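Local coordinates for aerotolerance-related membrane protein (Bacteroides fragilis, PDB 4JDU) that is a membrane-anchored protein probably linked to aerotolerance, whose soluble von Willebrand factor type A domain, the part modelled here, binds a calcium ion, at residues Q24-S29 with V144-G149; G109-V114 with G136-V141; A150-E155 with N167-R172. The protein carries 6 engineered substitutions. One frame throughout, in Å; residues are numbered along the deposited sequence.

Contact 1: residues Q24-S29 with V144-G149; sequences QDVQPS and VGLPDG
Asp25 reaches across to Leu146 with its carboxylate, and the polar side of this contact gathers on one oxygen. Leu146 N donates to Asp25 OD2 over 2.9 Å at a fairly straight 160°, but it arrives from above the carboxylate plane, 57° out of it. A water donates to the same Asp25 OD2 at 2.7 Å and accepts from Gly149 N at 2.7 Å, so the carboxylate also holds the far end of the 144-149 loop. Arg30, just beyond the first segment, adds a salt bridge to Asp25 OD2, which would be expected to favour the charged form. A chi1 of 54° puts CG between the backbone N and the carbonyl carbon, close enough to the main chain for OD1 to take a weak, bent bond from Val26 N at 3.1 Å.

Both segments are loops at the C-terminal end of the central parallel strands of a vWA fold, the end where such domains carry their metal site; a bound calcium ion lies about 11 Å from the alpha carbon of Gly145. Segment 24-29 is the last part of the loop between strand 9-16 and helix 30-33, whose N-cap is Ser29, its OG taking the N-H of Glu32.

The apolar side is small. Val26 CG1 rests against Gly145 CA at 3.8 Å and touches Leu146 CG at 4.0 Å, while Leu146 CD1 lies 3.5 Å from Asp25 O.

Contact 2: residues G109-V114 with G136-V141; sequences GRAIVV and GIQVNV
Four backbone hydrogen bonds link Arg110, Ile112 and Val114 with Gln138 and Asn140, the parallel ladder of a beta-alpha-beta unit in the Rossmann-like vWA fold: strand 109-116, helix 125-134, strand 138-143. Ile112 N donates to Gln138 O at 2.7 Å, and Asn140 N donates to Ile112 O at 2.9 Å. Val114 N to Asn140 O, 2.9 Å, continues the ladder, whereas Gln138 N to Arg110 O, 3.2 Å and 144°, is longer and more bent. Asn140 ND2 adds a weak, bent hydrogen bond to the same Ile112 O at 3.4 Å, brought there by CG standing beside its own N (chi1 -56°).

On the face with Ala111 and Val113, the buried Asn140 OD1 accepts from Ile188 N, and Gln138 NE2 donates to Glu205 OE2 and Asn186 O. Helix 195-206 covers this face. The other face is aliphatic, with Ile112, Val114 and Val139 under helices 91-99 and 125-134. Ile112 CD1 meets Ile137 CG2 at 3.7 Å, Val114 CG2 meets Val139 CG1 at 4.0 Å, and the extended Arg110 lays CD against Ile137 CG1. Asn140 ND2 bonds Gln138 OE1 at 3.0 Å from above the Gln138 carbonyl plane, with OE1 in the Asn140 amide plane.

Contact 3: residues A150-E155 with N167-R172; sequences APIPIE and NVIVTR
Ala150 and Thr171 form the hydrogen-bonded pair of a very short antiparallel ribbon, which stands off the main sheet on the metal-site side of the domain. Ala150 N donates to Thr171 O at 3.1 Å, and Thr171 N returns to Ala150 O at 2.9 Å; both bonds are nearly straight at 167°. Next along, Pro151 has no N-H to give, and its CA sends a CH...O contact to Ile169 O, 3.3 Å away. Where the chains diverge past the strands a water bridges them, accepting from Ile152 N and donating to Ile169 O.

The ribbon belongs to the long excursion between strand 138-143 and helix 175-184 of the vWA fold, and Thr171 brings it close to the metal site: the nearest atoms of its side chain lie about 3 Å from those of Ser20, a calcium ligand, and about 6 Å from the bound calcium ion. Thr171 O also accepts from Arg30.

Packing is aliphatic. Pro151 CB meets Val168 CG1 at 3.7 Å. With chi1 at -52°, Ile152 sends its chain toward Thr171 and Ile169: the side chains of Ile152 and Thr171 cross at about a right angle, CG1 3.8 Å from CG2, and Ile152 CD1 reaches Ile169 CG2 at 4.0 Å.

Contact 2 lies in the main sheet, pairing strands 109-116 and 138-143, while contacts 1 and 3 lie beyond the strand ends on the other side of the chain's centre. Centre to centre, contact 2 is about 24 Å from contact 1 and about 30 Å from contact 3, but contacts 1 and 3 are only about 11 Å apart and touch: Arg172 packs on Pro147 and Gly149, and Gln24 on Pro153. Along the chain, contact 2 is nested inside the loop that contact 1 closes, and contact 3 follows. Strand 138-143 thus leads from the core into the loops near the calcium site, where Arg30 NH2 joins contacts 1 and 3.

Contact 1: residues Q24-S29 with V144-G149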
loop_
_atom_site.group_PDB
_atom_site.type_symbol
_atom_site.label_atom_id
_atom_site.label_comp_id
_atom_site.label_asym_id
_atom_site.label_seq_id
_atom_site.Cartn_x
_atom_site.Cartn_y
_atom_site.Cartn_z
ATOM N N GLN A 24 -10.659 -10.110 -7.057
ATOM C CA GLN A 24 -11.430 -10.598 -5.917
ATOM C C GLN A 24 -10.948 -11.952 -5.413
ATOM O O GLN A 24 -11.727 -12.748 -4.872
ATOM C CB GLN A 24 -12.920 -10.623 -6.277
ATOM C CG GLN A 24 -13.444 -9.245 -6.672
ATOM C CD GLN A 24 -14.891 -9.263 -7.109
ATOM O OE1 GLN A 24 -15.460 -10.313 -7.365
ATOM N NE2 GLN A 24 -15.493 -8.083 -7.201
ATOM N N ASP A 25 -9.658 -12.223 -5.593
ATOM C CA ASP A 25 -9.087 -13.443 -5.051
ATOM C C ASP A 25 -9.047 -13.437 -3.526
ATOM O O ASP A 25 -9.064 -14.489 -2.896
ATOM C CB ASP A 25 -7.723 -13.771 -5.679
ATOM C CG ASP A 25 -6.710 -12.627 -5.585
ATOM O OD1 ASP A 25 -7.058 -11.467 -5.264
ATOM O OD2 ASP A 25 -5.521 -12.897 -5.880
ATOM N N VAL A 26 -9.022 -12.248 -2.940
ATOM C CA VAL A 26 -9.254 -12.098 -1.506
ATOM C C VAL A 26 -10.503 -11.235 -1.312
ATOM O O VAL A 26 -10.763 -10.316 -2.093
ATOM C CB VAL A 26 -8.039 -11.509 -0.752
ATOM C CG1 VAL A 26 -6.797 -12.382 -0.958
ATOM C CG2 VAL A 26 -7.765 -10.107 -1.193
ATOM N N GLN A 27 -11.271 -11.560 -0.281
ATOM C CA GLN A 27 -12.622 -11.032 -0.087
ATOM C C GLN A 27 -12.601 -9.694 0.640
ATOM O O GLN A 27 -11.848 -9.523 1.597
ATOM C CB GLN A 27 -13.426 -12.060 0.708
ATOM C CG GLN A 27 -14.574 -11.541 1.575
ATOM C CD GLN A 27 -14.988 -12.565 2.632
ATOM O OE1 GLN A 27 -14.155 -13.328 3.126
ATOM N NE2 GLN A 27 -16.270 -12.588 2.979
ATOM N N PRO A 28 -13.413 -8.726 0.180
ATOM C CA PRO A 28 -14.238 -8.843 -1.031
ATOM C C PRO A 28 -13.478 -8.447 -2.300
ATOM O O PRO A 28 -13.918 -8.802 -3.400
ATOM C CB PRO A 28 -15.422 -7.906 -0.755
ATOM C CG PRO A 28 -14.914 -6.916 0.237
ATOM C CD PRO A 28 -13.719 -7.510 0.956
ATOM N N SER A 29 -12.356 -7.747 -2.147
ATOM C CA SER A 29 -11.400 -7.553 -3.232
ATOM C C SER A 29 -10.099 -7.150 -2.584
ATOM O O SER A 29 -10.071 -6.896 -1.382
ATOM C CB SER A 29 -11.864 -6.463 -4.187
ATOM O OG SER A 29 -11.798 -5.194 -3.547
ATOM N N VAL A 144 -1.359 -7.858 -0.685
ATOM C CA VAL A 144 -2.744 -8.324 -0.734
ATOM C C VAL A 144 -3.001 -9.046 -2.037
ATOM O O VAL A 144 -2.627 -8.593 -3.114
ATOM C CB VAL A 144 -3.796 -7.194 -0.549
ATOM C CG1 VAL A 144 -3.863 -6.743 0.907
ATOM C CG2 VAL A 144 -3.486 -6.039 -1.452
ATOM N N GLY A 145 -3.640 -10.202 -1.913
ATOM C CA GLY A 145 -3.936 -11.037 -3.062
ATOM C C GLY A 145 -3.337 -12.409 -2.853
ATOM O O GLY A 145 -2.712 -12.681 -1.820
ATOM N N LEU A 146 -3.537 -13.279 -3.836
ATOM C CA LEU A 146 -2.992 -14.629 -3.793
ATOM C C LEU A 146 -2.022 -14.823 -4.952
ATOM O O LEU A 146 -2.151 -14.174 -5.991
ATOM C CB LEU A 146 -4.119 -15.663 -3.870
ATOM C CG LEU A 146 -5.192 -15.585 -2.774
ATOM C CD1 LEU A 146 -6.301 -16.616 -2.968
ATOM C CD2 LEU A 146 -4.553 -15.738 -1.406
ATOM N N PRO A 147 -1.036 -15.709 -4.778
ATOM C CA PRO A 147 -0.100 -15.906 -5.887
ATOM C C PRO A 147 -0.721 -16.633 -7.083
ATOM O O PRO A 147 -0.169 -16.523 -8.179
ATOM C CB PRO A 147 1.026 -16.743 -5.260
ATOM C CG PRO A 147 0.424 -17.361 -4.032
ATOM C CD PRO A 147 -0.588 -16.366 -3.538
ATOM N N ASP A 148 -1.846 -17.324 -6.885
ATOM C CA ASP A 148 -2.427 -18.206 -7.899
ATOM C C ASP A 148 -2.819 -17.477 -9.177
ATOM O O ASP A 148 -2.475 -17.901 -10.287
ATOM C CB ASP A 148 -3.664 -18.922 -7.344
ATOM C CG ASP A 148 -3.627 -19.089 -5.832
ATOM O OD1 ASP A 148 -2.550 -18.899 -5.218
ATOM O OD2 ASP A 148 -4.694 -19.416 -5.258
ATOM N N GLY A 149 -3.567 -16.395 -9.005
ATOM C CA GLY A 149 -4.028 -15.591 -10.123
ATOM C C GLY A 149 -5.537 -15.446 -10.209
ATOM O O GLY A 149 -6.266 -16.444 -10.204
HETATM O O HOH W 1 -5.138 -15.285 -7.090
#

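Contact 2: residues G109-V114 with G136-V141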
loop_
_atom_site.group_PDB
_atom_site.type_symbol
_atom_site.label_atom_id
_atom_site.label_comp_id
_atom_site.label_asym_id
_atom_site.label_seq_id
_atom_site.Cartn_x
_atom_site.Cartn_y
_atom_site.Cartn_z
ATOM N N GLY A 109 10.306 8.637 14.987
ATOM C CA GLY A 109 10.349 7.503 14.088
ATOM C C GLY A 109 9.526 7.771 12.846
ATOM O O GLY A 109 8.500 8.458 12.901
ATOM N N ARG A 110 9.989 7.253 11.714
ATOM C CA ARG A 110 9.263 7.395 10.460
ATOM C C ARG A 110 9.147 6.026 9.796
ATOM O O ARG A 110 10.144 5.322 9.621
ATOM C CB ARG A 110 9.979 8.359 9.508
ATOM C CG ARG A 110 10.278 9.758 10.047
ATOM C CD ARG A 110 11.177 10.486 9.029
ATOM N NE ARG A 110 11.610 11.865 9.306
ATOM C CZ ARG A 110 10.927 12.826 9.935
ATOM N NH1 ARG A 110 9.712 12.623 10.437
ATOM N NH2 ARG A 110 11.488 14.023 10.071
ATOM N N ALA A 111 7.929 5.649 9.425
ATOM C CA ALA A 111 7.697 4.369 8.758
ATOM C C ALA A 111 6.768 4.539 7.575
ATOM O O ALA A 111 5.795 5.292 7.640
ATOM C CB ALA A 111 7.112 3.356 9.734
ATOM N N ILE A 112 7.079 3.833 6.494
ATOM C CA ILE A 112 6.224 3.779 5.317
ATOM C C ILE A 112 5.603 2.401 5.267
ATOM O O ILE A 112 6.285 1.405 5.510
ATOM C CB ILE A 112 7.031 4.036 4.033
ATOM C CG1 ILE A 112 7.639 5.445 4.067
ATOM C CG2 ILE A 112 6.166 3.821 2.785
ATOM C CD1 ILE A 112 8.618 5.719 2.945
ATOM N N VAL A 113 4.302 2.347 5.000
ATOM C CA VAL A 113 3.616 1.064 4.840
ATOM C C VAL A 113 2.998 1.012 3.453
ATOM O O VAL A 113 2.011 1.700 3.180
ATOM C CB VAL A 113 2.527 0.862 5.914
ATOM C CG1 VAL A 113 1.845 -0.501 5.736
ATOM C CG2 VAL A 113 3.118 0.981 7.317
ATOM N N VAL A 114 3.623 0.241 2.568
ATOM C CA VAL A 114 3.126 0.059 1.207
ATOM C C VAL A 114 2.137 -1.099 1.188
ATOM O O VAL A 114 2.460 -2.188 1.660
ATOM C CB VAL A 114 4.276 -0.234 0.221
ATOM C CG1 VAL A 114 3.752 -0.307 -1.198
ATOM C CG2 VAL A 114 5.358 0.846 0.318
ATOM N N GLY A 136 16.981 6.296 7.338
ATOM C CA GLY A 136 16.363 5.968 8.613
ATOM C C GLY A 136 14.860 5.724 8.542
ATOM O O GLY A 136 14.228 5.466 9.570
ATOM N N ILE A 137 14.282 5.812 7.343
ATOM C CA ILE A 137 12.839 5.628 7.170
ATOM C C ILE A 137 12.537 4.193 6.764
ATOM O O ILE A 137 12.860 3.769 5.648
ATOM C CB ILE A 137 12.258 6.575 6.094
ATOM C CG1 ILE A 137 12.511 8.041 6.443
ATOM C CG2 ILE A 137 10.755 6.310 5.897
ATOM C CD1 ILE A 137 12.151 8.991 5.318
ATOM N N GLN A 138 11.918 3.444 7.672
ATOM C CA GLN A 138 11.593 2.041 7.422
ATOM C C GLN A 138 10.515 1.883 6.355
ATOM O O GLN A 138 9.548 2.645 6.317
ATOM C CB GLN A 138 11.102 1.404 8.720
ATOM C CG GLN A 138 10.602 -0.024 8.582
ATOM C CD GLN A 138 10.066 -0.558 9.892
ATOM O OE1 GLN A 138 9.040 -0.085 10.394
ATOM N NE2 GLN A 138 10.767 -1.535 10.466
ATOM N N VAL A 139 10.684 0.891 5.488
ATOM C CA VAL A 139 9.652 0.576 4.500
ATOM C C VAL A 139 9.145 -0.846 4.703
ATOM O O VAL A 139 9.903 -1.819 4.586
ATOM C CB VAL A 139 10.142 0.714 3.056
ATOM C CG1 VAL A 139 8.983 0.512 2.088
ATOM C CG2 VAL A 139 10.805 2.065 2.835
ATOM N N ASN A 140 7.858 -0.927 5.027
ATOM C CA ASN A 140 7.146 -2.183 5.233
ATOM C C ASN A 140 6.225 -2.427 4.055
ATOM O O ASN A 140 5.762 -1.488 3.410
ATOM C CB ASN A 140 6.314 -2.096 6.517
ATOM C CG ASN A 140 7.158 -1.747 7.728
ATOM O OD1 ASN A 140 7.948 -2.571 8.203
ATOM N ND2 ASN A 140 6.995 -0.522 8.241
ATOM N N VAL A 141 5.940 -3.692 3.783
ATOM C CA VAL A 141 5.039 -4.029 2.690
ATOM C C VAL A 141 3.974 -5.029 3.134
ATOM O O VAL A 141 4.291 -6.088 3.707
ATOM C CB VAL A 141 5.808 -4.592 1.473
ATOM C CG1 VAL A 141 4.844 -4.891 0.336
ATOM C CG2 VAL A 141 6.892 -3.618 1.006
#

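Contact 3: residues A150-E155 with N167-R172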
loop_
_atom_site.group_PDB
_atom_site.type_symbol
_atom_site.label_atom_id
_atom_site.label_comp_id
_atom_site.label_asym_id
_atom_site.label_seq_id
_atom_site.Cartn_x
_atom_site.Cartn_y
_atom_site.Cartn_z
ATOM N N ALA A 150 -6.008 -14.204 -10.302
ATOM C CA ALA A 150 -7.430 -13.946 -10.531
ATOM C C ALA A 150 -7.607 -12.890 -11.615
ATOM O O ALA A 150 -6.710 -12.068 -11.839
ATOM C CB ALA A 150 -8.108 -13.499 -9.242
ATOM N N PRO A 151 -8.772 -12.885 -12.289
ATOM C CA PRO A 151 -9.065 -11.820 -13.251
ATOM C C PRO A 151 -9.552 -10.555 -12.551
ATOM O O PRO A 151 -9.789 -10.572 -11.338
ATOM C CB PRO A 151 -10.198 -12.424 -14.085
ATOM C CG PRO A 151 -10.929 -13.291 -13.121
ATOM C CD PRO A 151 -9.870 -13.867 -12.200
ATOM N N ILE A 152 -9.682 -9.468 -13.302
ATOM C CA ILE A 152 -10.112 -8.189 -12.743
ATOM C C ILE A 152 -11.541 -7.877 -13.218
ATOM O O ILE A 152 -11.753 -7.579 -14.394
ATOM C CB ILE A 152 -9.149 -7.075 -13.169
ATOM C CG1 ILE A 152 -7.701 -7.464 -12.838
ATOM C CG2 ILE A 152 -9.537 -5.753 -12.507
ATOM C CD1 ILE A 152 -6.680 -6.579 -13.515
ATOM N N PRO A 153 -12.519 -7.929 -12.302
ATOM C CA PRO A 153 -13.908 -7.676 -12.716
ATOM C C PRO A 153 -14.154 -6.210 -13.029
ATOM O O PRO A 153 -13.550 -5.305 -12.440
ATOM C CB PRO A 153 -14.722 -8.088 -11.484
ATOM C CG PRO A 153 -13.774 -7.834 -10.320
ATOM C CD PRO A 153 -12.415 -8.237 -10.862
ATOM N N ILE A 154 -15.063 -5.990 -13.969
ATOM C CA ILE A 154 -15.509 -4.662 -14.357
ATOM C C ILE A 154 -16.883 -4.406 -13.733
ATOM O O ILE A 154 -17.826 -5.173 -13.950
ATOM C CB ILE A 154 -15.576 -4.560 -15.902
ATOM C CG1 ILE A 154 -14.186 -4.787 -16.507
ATOM C CG2 ILE A 154 -16.139 -3.222 -16.344
ATOM C CD1 ILE A 154 -14.200 -5.068 -18.016
ATOM N N GLU A 155 -17.008 -3.335 -12.953
ATOM C CA GLU A 155 -18.288 -3.004 -12.324
ATOM C C GLU A 155 -19.375 -2.828 -13.374
ATOM O O GLU A 155 -19.151 -2.192 -14.413
ATOM C CB GLU A 155 -18.187 -1.713 -11.505
ATOM C CG GLU A 155 -17.326 -1.798 -10.262
ATOM C CD GLU A 155 -15.863 -1.491 -10.525
ATOM O OE1 GLU A 155 -15.488 -1.255 -11.701
ATOM O OE2 GLU A 155 -15.088 -1.481 -9.541
ATOM N N ASN A 167 -7.489 -10.916 -24.529
ATOM C CA ASN A 167 -7.499 -11.991 -23.547
ATOM C C ASN A 167 -7.660 -11.478 -22.127
ATOM O O ASN A 167 -7.200 -10.385 -21.794
ATOM C CB ASN A 167 -6.240 -12.850 -23.670
ATOM C CG ASN A 167 -6.191 -13.622 -24.973
ATOM O OD1 ASN A 167 -7.218 -14.095 -25.471
ATOM N ND2 ASN A 167 -5.000 -13.746 -25.537
ATOM N N VAL A 168 -8.320 -12.269 -21.290
ATOM C CA VAL A 168 -8.527 -11.894 -19.895
ATOM C C VAL A 168 -7.189 -11.739 -19.175
ATOM O O VAL A 168 -6.333 -12.634 -19.218
ATOM C CB VAL A 168 -9.406 -12.937 -19.174
ATOM C CG1 VAL A 168 -9.510 -12.629 -17.678
ATOM C CG2 VAL A 168 -10.789 -12.982 -19.814
ATOM N N ILE A 169 -7.009 -10.587 -18.535
ATOM C CA ILE A 169 -5.832 -10.336 -17.717
ATOM C C ILE A 169 -5.919 -11.117 -16.410
ATOM O O ILE A 169 -6.939 -11.094 -15.716
ATOM C CB ILE A 169 -5.692 -8.827 -17.406
ATOM C CG1 ILE A 169 -5.355 -8.050 -18.686
ATOM C CG2 ILE A 169 -4.633 -8.597 -16.341
ATOM C CD1 ILE A 169 -5.611 -6.538 -18.564
ATOM N N VAL A 170 -4.845 -11.818 -16.073
ATOM C CA VAL A 170 -4.761 -12.467 -14.776
ATOM C C VAL A 170 -3.678 -11.774 -13.970
ATOM O O VAL A 170 -2.538 -11.644 -14.425
ATOM C CB VAL A 170 -4.429 -13.966 -14.919
ATOM C CG1 VAL A 170 -4.233 -14.597 -13.553
ATOM C CG2 VAL A 170 -5.537 -14.674 -15.689
ATOM N N THR A 171 -4.051 -11.313 -12.786
ATOM C CA THR A 171 -3.119 -10.638 -11.889
ATOM C C THR A 171 -2.805 -11.508 -10.683
ATOM O O THR A 171 -3.700 -12.129 -10.115
ATOM C CB THR A 171 -3.660 -9.269 -11.425
ATOM O OG1 THR A 171 -2.792 -8.748 -10.413
ATOM C CG2 THR A 171 -5.092 -9.378 -10.865
ATOM N N ARG A 172 -1.528 -11.546 -10.306
ATOM C CA ARG A 172 -1.058 -12.393 -9.216
ATOM C C ARG A 172 -0.310 -11.566 -8.181
ATOM O O ARG A 172 0.387 -10.610 -8.524
ATOM C CB ARG A 172 -0.109 -13.467 -9.766
ATOM C CG ARG A 172 -0.741 -14.429 -10.747
ATOM C CD ARG A 172 0.276 -15.369 -11.400
ATOM N NE ARG A 172 -0.381 -16.256 -12.353
ATOM C CZ ARG A 172 -0.685 -15.913 -13.602
ATOM N NH1 ARG A 172 -0.385 -14.698 -14.050
ATOM N NH2 ARG A 172 -1.295 -16.769 -14.405
HETATM O O HOH W 2 -9.075 -9.471 -15.964
#